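Local coordinates for lysin (Bacillus phage PBC5, PDB 6ILU), which probably directs a phage endolysin to the bacterial cell wall, this part being its cell-wall-binding domain, built from SH3b-type beta structure, at residues Y80-K85 with Y112-R117; N93-P98 with W129-H134. All coordinates share one frame; numbering follows the deposited sequence.

Contact 1 (Y80-K85 with Y112-R117). With EDO (1,2-ethanediol), chain K; SO4 (sulfate ion), chain D; EDO (1,2-ethanediol), chain I; SO4 (sulfate ion), chain G.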
loop_
_atom_site.group_PDB
_atom_site.type_symbol
_atom_site.label_atom_id
_atom_site.label_comp_id
_atom_site.label_asym_id
_atom_site.label_seq_id
_atom_site.Cartn_x
_atom_site.Cartn_y
_atom_site.Cartn_z
ATOM N N TYR A 80 -1.526 -5.724 2.664
ATOM C CA TYR A 80 -0.495 -6.738 2.771
ATOM C C TYR A 80 0.351 -6.466 4.019
ATOM O O TYR A 80 0.586 -5.321 4.399
ATOM C CB TYR A 80 0.368 -6.755 1.513
ATOM C CG TYR A 80 -0.342 -7.304 0.291
ATOM C CD1 TYR A 80 -1.609 -7.889 0.376
ATOM C CD2 TYR A 80 0.289 -7.253 -0.959
ATOM C CE1 TYR A 80 -2.218 -8.420 -0.747
ATOM C CE2 TYR A 80 -0.309 -7.754 -2.066
ATOM C CZ TYR A 80 -1.567 -8.332 -1.969
ATOM O OH TYR A 80 -2.163 -8.836 -3.103
ATOM N N LYS A 81 0.765 -7.549 4.677
ATOM C CA LYS A 81 1.499 -7.490 5.938
ATOM C C LYS A 81 2.975 -7.796 5.706
ATOM O O LYS A 81 3.337 -8.777 5.013
ATOM C CB LYS A 81 0.910 -8.494 6.955
ATOM C CG LYS A 81 -0.586 -8.302 7.122
ATOM C CD LYS A 81 -0.860 -7.056 7.916
ATOM C CE LYS A 81 -2.370 -6.825 8.037
ATOM N NZ LYS A 81 -2.657 -5.691 8.930
ATOM N N VAL A 82 3.812 -6.947 6.311
ATOM C CA VAL A 82 5.263 -7.023 6.133
ATOM C C VAL A 82 5.894 -7.538 7.412
ATOM O O VAL A 82 5.673 -6.964 8.485
ATOM C CB VAL A 82 5.844 -5.624 5.751
ATOM C CG1 VAL A 82 7.368 -5.714 5.462
ATOM C CG2 VAL A 82 5.108 -5.041 4.487
ATOM N N ARG A 83 6.666 -8.628 7.311
ATOM C CA ARG A 83 7.314 -9.205 8.497
ATOM C C ARG A 83 8.760 -9.484 8.203
ATOM O O ARG A 83 9.076 -9.951 7.118
ATOM C CB ARG A 83 6.624 -10.487 8.918
ATOM C CG ARG A 83 5.207 -10.284 9.449
ATOM C CD ARG A 83 4.595 -11.671 9.690
ATOM N NE ARG A 83 3.216 -11.608 10.165
ATOM C CZ ARG A 83 2.150 -11.638 9.370
ATOM N NH1 ARG A 83 2.296 -11.706 8.046
ATOM N NH2 ARG A 83 0.925 -11.596 9.904
ATOM N N SER A 84 9.640 -9.205 9.153
ATOM C CA SER A 84 11.045 -9.649 9.009
ATOM C C SER A 84 11.157 -11.151 8.718
ATOM O O SER A 84 10.379 -11.967 9.251
ATOM C CB SER A 84 11.847 -9.319 10.284
ATOM O OG SER A 84 13.176 -9.801 10.170
ATOM N N LYS A 85 12.150 -11.522 7.904
ATOM C CA LYS A 85 12.469 -12.935 7.718
ATOM C C LYS A 85 13.298 -13.477 8.885
ATOM O O LYS A 85 13.502 -14.677 8.978
ATOM C CB LYS A 85 13.250 -13.177 6.407
ATOM C CG LYS A 85 12.431 -12.977 5.132
ATOM C CD LYS A 85 13.274 -13.335 3.908
ATOM C CE LYS A 85 12.462 -13.168 2.615
ATOM N NZ LYS A 85 13.363 -13.392 1.411
ATOM N N TYR A 112 4.004 -4.918 9.945
ATOM C CA TYR A 112 3.640 -3.634 9.347
ATOM C C TYR A 112 2.679 -3.786 8.195
ATOM O O TYR A 112 2.572 -4.861 7.607
ATOM C CB TYR A 112 4.882 -2.891 8.847
ATOM C CG TYR A 112 5.931 -2.748 9.922
ATOM C CD1 TYR A 112 6.943 -3.706 10.066
ATOM C CD2 TYR A 112 5.893 -1.672 10.789
ATOM C CE1 TYR A 112 7.898 -3.572 11.093
ATOM C CE2 TYR A 112 6.837 -1.528 11.830
ATOM C CZ TYR A 112 7.839 -2.495 11.943
ATOM O OH TYR A 112 8.760 -2.384 12.950
ATOM N N ASN A 113 1.957 -2.709 7.873
ATOM C CA ASN A 113 1.221 -2.686 6.606
ATOM C C ASN A 113 2.086 -2.151 5.489
ATOM O O ASN A 113 2.828 -1.175 5.687
ATOM C CB ASN A 113 -0.045 -1.815 6.717
ATOM C CG ASN A 113 -1.099 -2.422 7.588
ATOM O OD1 ASN A 113 -1.171 -3.627 7.767
ATOM N ND2 ASN A 113 -1.946 -1.574 8.137
ATOM N N ALA A 114 2.023 -2.795 4.311
ATOM C CA ALA A 114 2.718 -2.307 3.107
ATOM C C ALA A 114 2.080 -0.986 2.665
ATOM O O ALA A 114 0.891 -0.993 2.350
ATOM C CB ALA A 114 2.581 -3.334 1.995
ATOM N N HIS A 115 2.843 0.115 2.655
ATOM C CA HIS A 115 2.321 1.421 2.245
ATOM C C HIS A 115 2.627 1.782 0.787
ATOM O O HIS A 115 1.926 2.626 0.203
ATOM C CB HIS A 115 2.869 2.538 3.138
ATOM C CG HIS A 115 2.208 2.597 4.482
ATOM N ND1 HIS A 115 2.333 1.583 5.412
ATOM C CD2 HIS A 115 1.458 3.560 5.064
ATOM C CE1 HIS A 115 1.668 1.917 6.512
ATOM N NE2 HIS A 115 1.111 3.102 6.324
ATOM N N ASN A 116 3.657 1.125 0.213
ATOM C CA ASN A 116 4.016 1.316 -1.193
ATOM C C ASN A 116 5.145 0.348 -1.463
ATOM O O ASN A 116 5.816 -0.085 -0.528
ATOM C CB ASN A 116 4.437 2.793 -1.509
ATOM C CG ASN A 116 3.268 3.640 -1.970
ATOM O OD1 ASN A 116 2.513 3.204 -2.836
ATOM N ND2 ASN A 116 3.165 4.891 -1.492
ATOM N N ARG A 117 5.358 0.007 -2.726
ATOM C CA ARG A 117 6.466 -0.872 -3.115
ATOM C C ARG A 117 7.038 -0.348 -4.407
ATOM O O ARG A 117 6.306 -0.202 -5.429
ATOM C CB ARG A 117 6.013 -2.329 -3.349
ATOM C CG ARG A 117 5.598 -3.087 -2.146
ATOM C CD ARG A 117 4.922 -4.357 -2.630
ATOM N NE ARG A 117 5.875 -5.393 -3.052
ATOM C CZ ARG A 117 5.496 -6.631 -3.347
ATOM N NH1 ARG A 117 4.195 -6.995 -3.329
ATOM N NH2 ARG A 117 6.425 -7.533 -3.664
HETATM C C1 EDO K . 1.827 -12.894 13.333
HETATM O O1 EDO K . 3.228 -12.760 13.015
HETATM C C2 EDO K . 1.303 -11.581 13.881
HETATM O O2 EDO K . 0.346 -11.070 12.946
HETATM S S SO4 D . -5.274 -2.623 9.647
HETATM O O1 SO4 D . -5.938 -1.874 8.576
HETATM O O2 SO4 D . -6.038 -2.476 10.881
HETATM O O3 SO4 D . -3.920 -2.131 9.856
HETATM O O4 SO4 D . -5.210 -4.042 9.319
HETATM C C1 EDO I . 7.717 0.229 15.098
HETATM O O1 EDO I . 8.838 0.138 14.180
HETATM C C2 EDO I . 6.885 1.485 14.892
HETATM O O2 EDO I . 6.121 1.500 13.657
HETATM S S SO4 G . 9.535 -14.826 -0.200
HETATM O O1 SO4 G . 9.135 -13.686 0.626
HETATM O O2 SO4 G . 8.922 -14.755 -1.533
HETATM O O3 SO4 G . 9.124 -16.060 0.469
HETATM O O4 SO4 G . 10.990 -14.812 -0.341
#

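Contact 2 (N93-P98 with W129-H134). With SO4 (sulfate ion), chain C; EDO (1,2-ethanediol), chain L.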
loop_
_atom_site.group_PDB
_atom_site.type_symbol
_atom_site.label_atom_id
_atom_site.label_comp_id
_atom_site.label_asym_id
_atom_site.label_seq_id
_atom_site.Cartn_x
_atom_site.Cartn_y
_atom_site.Cartn_z
ATOM N N ASN A 93 17.594 -2.985 8.281
ATOM C CA ASN A 93 17.769 -1.568 7.981
ATOM C C ASN A 93 16.601 -0.991 7.195
ATOM O O ASN A 93 16.028 -1.669 6.346
ATOM C CB ASN A 93 19.014 -1.370 7.147
ATOM C CG ASN A 93 20.295 -1.707 7.919
ATOM O OD1 ASN A 93 20.368 -1.473 9.123
ATOM N ND2 ASN A 93 21.279 -2.220 7.217
ATOM N N PHE A 94 16.327 0.290 7.408
ATOM C CA PHE A 94 15.399 0.992 6.525
ATOM C C PHE A 94 15.998 2.317 6.075
ATOM O O PHE A 94 16.908 2.918 6.754
ATOM C CB PHE A 94 13.970 1.203 7.177
ATOM C CG PHE A 94 13.934 2.003 8.457
ATOM C CD1 PHE A 94 13.930 3.380 8.438
ATOM C CD2 PHE A 94 13.885 1.345 9.697
ATOM C CE1 PHE A 94 13.897 4.112 9.611
ATOM C CE2 PHE A 94 13.839 2.055 10.891
ATOM C CZ PHE A 94 13.838 3.452 10.850
ATOM N N TYR A 95 15.434 2.790 4.948
ATOM C CA TYR A 95 16.009 3.902 4.180
ATOM C C TYR A 95 14.955 4.964 3.923
ATOM O O TYR A 95 13.749 4.710 4.099
ATOM C CB TYR A 95 16.581 3.398 2.832
ATOM C CG TYR A 95 17.673 2.368 3.066
ATOM C CD1 TYR A 95 19.010 2.750 3.108
ATOM C CD2 TYR A 95 17.352 1.031 3.282
ATOM C CE1 TYR A 95 20.031 1.787 3.357
ATOM C CE2 TYR A 95 18.377 0.058 3.522
ATOM C CZ TYR A 95 19.676 0.476 3.569
ATOM O OH TYR A 95 20.666 -0.453 3.808
ATOM N N ASP A 96 15.381 6.142 3.494
ATOM C CA ASP A 96 14.365 7.203 3.229
ATOM C C ASP A 96 13.709 7.164 1.838
ATOM O O ASP A 96 12.913 8.060 1.468
ATOM C CB ASP A 96 14.981 8.574 3.516
ATOM C CG ASP A 96 15.980 9.049 2.466
ATOM O OD1 ASP A 96 16.350 8.306 1.548
ATOM O OD2 ASP A 96 16.418 10.218 2.582
ATOM N N GLY A 97 13.993 6.120 1.098
ATOM C CA GLY A 97 13.301 5.838 -0.157
ATOM C C GLY A 97 13.947 4.603 -0.712
ATOM O O GLY A 97 14.940 4.120 -0.183
ATOM N N PRO A 98 13.422 4.097 -1.824
ATOM C CA PRO A 98 14.094 3.015 -2.543
ATOM C C PRO A 98 15.543 3.403 -2.870
ATOM O O PRO A 98 15.771 4.459 -3.483
ATOM C CB PRO A 98 13.276 2.880 -3.837
ATOM C CG PRO A 98 12.020 3.575 -3.565
ATOM C CD PRO A 98 12.256 4.634 -2.545
ATOM N N TRP A 129 11.754 2.613 4.246
ATOM C CA TRP A 129 11.816 1.684 3.091
ATOM C C TRP A 129 12.817 0.572 3.384
ATOM O O TRP A 129 13.993 0.846 3.686
ATOM C CB TRP A 129 12.219 2.422 1.833
ATOM C CG TRP A 129 11.195 3.438 1.445
ATOM C CD1 TRP A 129 11.029 4.713 1.980
ATOM C CD2 TRP A 129 10.220 3.305 0.403
ATOM N NE1 TRP A 129 9.980 5.355 1.336
ATOM C CE2 TRP A 129 9.494 4.520 0.349
ATOM C CE3 TRP A 129 9.893 2.269 -0.493
ATOM C CZ2 TRP A 129 8.452 4.728 -0.567
ATOM C CZ3 TRP A 129 8.840 2.478 -1.409
ATOM C CH2 TRP A 129 8.147 3.705 -1.434
ATOM N N ILE A 130 12.348 -0.667 3.275
ATOM C CA ILE A 130 13.173 -1.885 3.525
ATOM C C ILE A 130 13.328 -2.703 2.254
ATOM O O ILE A 130 12.382 -2.855 1.481
ATOM C CB ILE A 130 12.488 -2.748 4.624
ATOM C CG1 ILE A 130 12.423 -1.931 5.927
ATOM C CG2 ILE A 130 13.196 -4.145 4.807
ATOM C CD1 ILE A 130 11.748 -2.638 7.156
ATOM N N LYS A 131 14.499 -3.275 2.043
ATOM C CA LYS A 131 14.687 -4.147 0.892
ATOM C C LYS A 131 13.768 -5.351 1.011
ATOM O O LYS A 131 13.716 -5.995 2.084
ATOM C CB LYS A 131 16.126 -4.654 0.820
ATOM C CG LYS A 131 17.131 -3.590 0.443
ATOM C CD LYS A 131 18.546 -4.151 0.404
ATOM C CE LYS A 131 19.591 -3.042 0.345
ATOM N NZ LYS A 131 20.945 -3.651 0.479
ATOM N N GLU A 132 13.097 -5.704 -0.078
ATOM C CA GLU A 132 12.119 -6.790 0.023
ATOM C C GLU A 132 12.778 -8.125 0.328
ATOM O O GLU A 132 12.097 -9.035 0.820
ATOM C CB GLU A 132 11.293 -6.914 -1.263
ATOM C CG GLU A 132 10.386 -5.663 -1.440
ATOM C CD GLU A 132 9.338 -5.777 -2.533
ATOM O OE1 GLU A 132 9.238 -6.837 -3.198
ATOM O OE2 GLU A 132 8.617 -4.763 -2.716
ATOM N N GLU A 133 14.080 -8.263 0.029
ATOM C CA GLU A 133 14.774 -9.522 0.308
ATOM C C GLU A 133 14.776 -9.838 1.812
ATOM O O GLU A 133 14.981 -10.994 2.184
ATOM C CB GLU A 133 16.215 -9.504 -0.225
ATOM C CG GLU A 133 17.116 -8.585 0.500
ATOM C CD GLU A 133 18.428 -8.357 -0.224
ATOM O OE1 GLU A 133 19.457 -8.840 0.270
ATOM O OE2 GLU A 133 18.420 -7.699 -1.286
ATOM N N HIS A 134 14.581 -8.836 2.662
ATOM C CA HIS A 134 14.669 -9.079 4.101
ATOM C C HIS A 134 13.323 -9.357 4.774
ATOM O O HIS A 134 13.276 -9.640 5.975
ATOM C CB HIS A 134 15.313 -7.880 4.796
ATOM C CG HIS A 134 16.739 -7.650 4.393
ATOM N ND1 HIS A 134 17.685 -8.652 4.409
ATOM C CD2 HIS A 134 17.386 -6.521 4.010
ATOM C CE1 HIS A 134 18.849 -8.162 4.010
ATOM N NE2 HIS A 134 18.699 -6.865 3.790
HETATM S S SO4 C . 20.632 -3.796 3.771
HETATM O O1 SO4 C . 21.324 -2.797 2.976
HETATM O O2 SO4 C . 19.234 -3.464 4.009
HETATM O O3 SO4 C . 20.753 -5.040 2.984
HETATM O O4 SO4 C . 21.313 -3.921 5.046
HETATM C C1 EDO L . 14.601 9.159 -2.057
HETATM O O1 EDO L . 13.712 8.278 -2.730
HETATM C C2 EDO L . 15.862 8.386 -1.687
HETATM O O2 EDO L . 16.764 9.214 -0.920
HETATM O O HOH W 1 16.700 -3.141 4.039
#

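Contact 1 (Y80-K85 with Y112-R117)
K81 and N113 face each other as a non-hydrogen-bonded antiparallel pair, and their side chains run side by side on one face of the sheet. The lysine can be followed outward. CB stands 4.0 Å from the backbone O of Y112; a bend at chi2 (-74°) then turns the chain alongside N113, bringing CD and CE each close to the N113 amide oxygen. At the tip, K81 NZ donates to N113 OD1 at 2.8 Å, in the carbonyl plane, and gives a second bond to O4 of a sulfate ion. N113 ND2 completes the circuit with a bond of 2.7 Å to O3 of the same sulfate, so both ends of the amide are held and its rotation is fixed. The sulfate probably comes from the crystallisation liquor.

Backbone bonds zip the strands: V82 N to Y112 O (2.8 Å), Y112 N to V82 O (3.0 Å) and A114 N to Y80 O (2.9 Å). On the opposite face V82 CG2 lies 3.9 Å from A114 CB, while Y112 OH hydrogen-bonds to a 1,2-ethanediol.

Strand 75-84 is thus flanked by 112-113 and, through backbone bonds of K81 and R83, by 135-138. V122 of strand 121-123 packs against V82 and A114, and V135 also touches V82.

Contact 2 (N93-P98 with W129-H134)
Oxygen O1 of a sulfate ion, probably taken from the crystallisation liquor, is gripped from both segments: Y95 OH donates to it at 2.6 Å and K131 NZ at 2.7 Å. K131 gets there by a chain extended beyond CG, and its NZ adds a weak second bond to O3. H134 NE2 meets O3 in the plane of its ring, the N-H pointing almost straight at the oxygen (179°), while the other ring nitrogen, ND1, is bonded to Y86 OH. N93 ND2 holds O4 at 2.8 Å. A water donates to O2 and to the backbone O of N93 while accepting from K131 N, so it joins the two backbones as well as the anion. The cluster of lysine, histidine, amide and hydroxyl donors is well suited to an anion.

Beside this site the backbones make a single antiparallel bridge: Y95 N gives a bent bond to W129 O, and W129 N returns one to Y95 O. W129 O also lies at the edge of the Y95 ring, 3.4 Å from CD2. Beyond the bridge the chain of 93-98 folds over one face of the W129 indole. G97 CA sits 3.5 Å from the centroid of the five-membered ring and P98 CD 3.9 Å from that of the six-membered ring, two CH-pi contacts in succession. W129 NE1 is bonded to N127 OD1, which helps to hold the indole's rotation.

Strand 92-95 pairs with 102-106 and meets 129-131 at this bridge; strand 129-131 is an outer strand of the sheet with 116-118 and 121-123, whose V118 and Y121 also pack against W129.

Both contacts join antiparallel strands and mix buried with partly exposed residues, but contact 1 lies deeper, its centre about 8 Å from that of the chain, against about 15 Å for the centre of contact 2. Contact 1 is a short two-bridge pairing in the large sheet; contact 2 joins two smaller sheets through one bridge and an indole face. Both bind a sulfate, with two side-chain donors in contact 1, four plus a water in contact 2. Segments 112-117 and 129-134 carry the outermost strands, 116-118 and 129-131, of one three-stranded sheet. R117 forms a salt bridge with E132, K85 N probably hydrogen-bonds to H134 O, and N116 packs on W129.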